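Local structure of Lmaj004144AAA protein (Leishmania major, 1Y63) at residues A[6-11]-A[97-102]. The protein probably acts as a broad-specificity nucleoside monophosphate kinase of the adenylate kinase family that also hydrolyses ATP and takes part in late maturation of the small ribosomal subunit. Residues are numbered along the deposited sequence; the frame is centred on the assembly and turned at random.
With MN (manganese (II) ion), chain F.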
# COMPACT_ATOMS: atom_id res chain seq x y z
N GLU A 6 1.54 21.68 -2.55
CA GLU A 6 0.47 21.60 -3.58
C GLU A 6 -0.53 20.52 -3.22
O GLU A 6 -0.14 19.41 -2.86
CB GLU A 6 1.07 21.34 -4.98
CG GLU A 6 0.07 21.36 -6.12
CD GLU A 6 0.74 21.27 -7.49
OE1 GLU A 6 1.97 21.09 -7.54
OE2 GLU A 6 0.02 21.39 -8.50
N GLN A 7 -1.82 20.85 -3.27
CA GLN A 7 -2.87 19.88 -2.99
C GLN A 7 -3.10 19.02 -4.22
O GLN A 7 -3.05 19.52 -5.35
CB GLN A 7 -4.18 20.53 -2.56
CG GLN A 7 -4.08 21.37 -1.29
CD GLN A 7 -3.55 20.60 -0.10
OE1 GLN A 7 -4.20 19.69 0.41
NE2 GLN A 7 -2.35 20.97 0.36
N PRO A 8 -3.32 17.72 -4.02
CA PRO A 8 -3.59 16.84 -5.14
C PRO A 8 -4.78 17.27 -5.98
O PRO A 8 -5.76 17.76 -5.45
CB PRO A 8 -3.91 15.50 -4.49
CG PRO A 8 -3.34 15.56 -3.18
CD PRO A 8 -3.25 16.97 -2.74
N LYS A 9 -4.67 17.06 -7.29
CA LYS A 9 -5.73 17.38 -8.25
C LYS A 9 -6.69 16.22 -8.44
O LYS A 9 -7.75 16.40 -9.00
CB LYS A 9 -5.13 17.74 -9.60
CG LYS A 9 -4.25 18.96 -9.60
CD LYS A 9 -3.74 19.27 -10.99
CE LYS A 9 -2.58 20.26 -10.95
NZ LYS A 9 -1.36 19.67 -10.32
N GLY A 10 -6.31 15.02 -8.00
CA GLY A 10 -7.19 13.86 -8.11
C GLY A 10 -7.42 13.17 -6.78
O GLY A 10 -7.13 13.75 -5.72
N ILE A 11 -7.95 11.95 -6.85
CA ILE A 11 -8.17 11.12 -5.66
C ILE A 11 -7.02 10.13 -5.55
O ILE A 11 -6.71 9.41 -6.48
CB ILE A 11 -9.50 10.36 -5.73
CG1 ILE A 11 -10.67 11.36 -5.88
CG2 ILE A 11 -9.68 9.48 -4.49
CD1 ILE A 11 -10.90 12.20 -4.66
N PRO A 97 3.63 11.99 3.06
CA PRO A 97 2.87 13.10 3.63
C PRO A 97 1.38 12.83 3.59
O PRO A 97 0.85 12.38 2.59
CB PRO A 97 3.23 14.28 2.74
CG PRO A 97 3.70 13.74 1.52
CD PRO A 97 4.23 12.35 1.78
N GLU A 98 0.69 13.18 4.68
CA GLU A 98 -0.75 13.08 4.74
C GLU A 98 -1.44 13.89 3.66
O GLU A 98 -2.51 13.53 3.22
CB GLU A 98 -1.27 13.48 6.12
CG GLU A 98 -0.94 12.54 7.22
CD GLU A 98 -1.59 12.98 8.53
OE1 GLU A 98 -2.84 13.03 8.58
OE2 GLU A 98 -0.85 13.31 9.49
N ARG A 99 -0.80 14.96 3.20
CA ARG A 99 -1.32 15.78 2.12
C ARG A 99 -1.71 14.97 0.87
O ARG A 99 -2.65 15.35 0.14
CB ARG A 99 -0.23 16.81 1.75
CG ARG A 99 -0.52 17.66 0.53
CD ARG A 99 0.45 18.80 0.42
NE ARG A 99 1.83 18.34 0.45
CZ ARG A 99 2.50 17.90 -0.60
NH1 ARG A 99 1.94 17.87 -1.81
NH2 ARG A 99 3.74 17.47 -0.45
N TRP A 100 -0.97 13.90 0.60
CA TRP A 100 -1.17 13.13 -0.65
C TRP A 100 -2.43 12.32 -0.67
O TRP A 100 -3.02 12.15 -1.73
CB TRP A 100 -0.01 12.18 -0.87
CG TRP A 100 1.29 12.79 -1.31
CD1 TRP A 100 1.54 14.08 -1.63
CD2 TRP A 100 2.51 12.08 -1.49
NE1 TRP A 100 2.86 14.23 -2.01
CE2 TRP A 100 3.47 13.00 -1.94
CE3 TRP A 100 2.88 10.73 -1.35
CZ2 TRP A 100 4.77 12.64 -2.21
CZ3 TRP A 100 4.17 10.37 -1.64
CH2 TRP A 100 5.09 11.30 -2.05
N PHE A 101 -2.86 11.79 0.49
CA PHE A 101 -3.83 10.68 0.49
C PHE A 101 -5.21 11.02 1.02
O PHE A 101 -5.36 11.70 2.05
CB PHE A 101 -3.26 9.46 1.23
CG PHE A 101 -2.11 8.82 0.51
CD1 PHE A 101 -2.31 8.25 -0.73
CD2 PHE A 101 -0.84 8.83 1.03
CE1 PHE A 101 -1.30 7.69 -1.43
CE2 PHE A 101 0.21 8.26 0.32
CZ PHE A 101 -0.04 7.66 -0.90
N HIS A 102 -6.22 10.51 0.31
CA HIS A 102 -7.62 10.65 0.72
C HIS A 102 -8.19 9.42 1.36
O HIS A 102 -9.26 9.50 1.94
CB HIS A 102 -8.46 11.06 -0.48
CG HIS A 102 -7.89 12.22 -1.19
ND1 HIS A 102 -7.13 12.09 -2.33
CD2 HIS A 102 -7.87 13.53 -0.86
CE1 HIS A 102 -6.71 13.29 -2.70
NE2 HIS A 102 -7.14 14.18 -1.82
MN MN F . 0.79 12.14 10.60
O HOH W 1 -4.77 16.67 0.65
O HOH W 2 1.69 12.19 9.69
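Pro8 lies over the backbone of Arg99 and Trp100 where segments 6-11 and 97-102 run side by side, the end-to-end directions of 6-11 and 99-102 only 11° apart. Residues 98-100 have helical backbone angles and form a short turn, with N of Trp100 bonded to O of Pro97, before the chain runs on to His102. The alpha carbons stay well separated, CA of Pro8 being 6.3 Å from CA of Trp100, and one direct hydrogen bond joins the pair. Each segment leads into a neighbouring strand of the parallel sheet of this P-loop kinase fold, 12-16 and 103-108 respectively.

That bond runs from NH1 of Arg99 to the carbonyl O of Glu6 (2.8 Å). The donor lies in the carbonyl plane, although the oxygen is tilted from the guanidinium plane and the N-H...O angle is a bent 144°. With CG anti to the backbone N and a bend at chi3, the arginine chain folds back to bring NH1 there; the same nitrogen forms a salt bridge with Glu77, whose carboxylate also accepts NE1 of Trp100. Gln7 reaches across Arg99: NE2 of Gln7 is 3.5 Å from CD of Arg99, with amide and guanidinium planes 70° apart. A water donates to both OE1 of Gln7 and O of Arg99.

CG of Pro8 comes within 3.4 Å of O of Arg99, while CB of Pro8 meets the edge of the imidazole at CE1 of His102 (4.0 Å). At the far end CE1 of His102 approaches O of Gly10 obliquely (3.1 Å), at most a weak C-H...O contact; ND1 of His102 accepts the amide of Asn12, where strand 12-16 begins, which helps fix the ring. On the side of 97-102 away from 6-11, OE2 of Glu98 binds a manganese ion at 2.3 Å, a site that also includes Ala147.

Pro8 thus packs between a hydrogen bond at the Arg99 end and van der Waals and oblique contacts at the His102 end. Glu77 probably offsets the guanidinium's charge, and NH1, gripped by a carbonyl and a carboxylate, restrains its rotation.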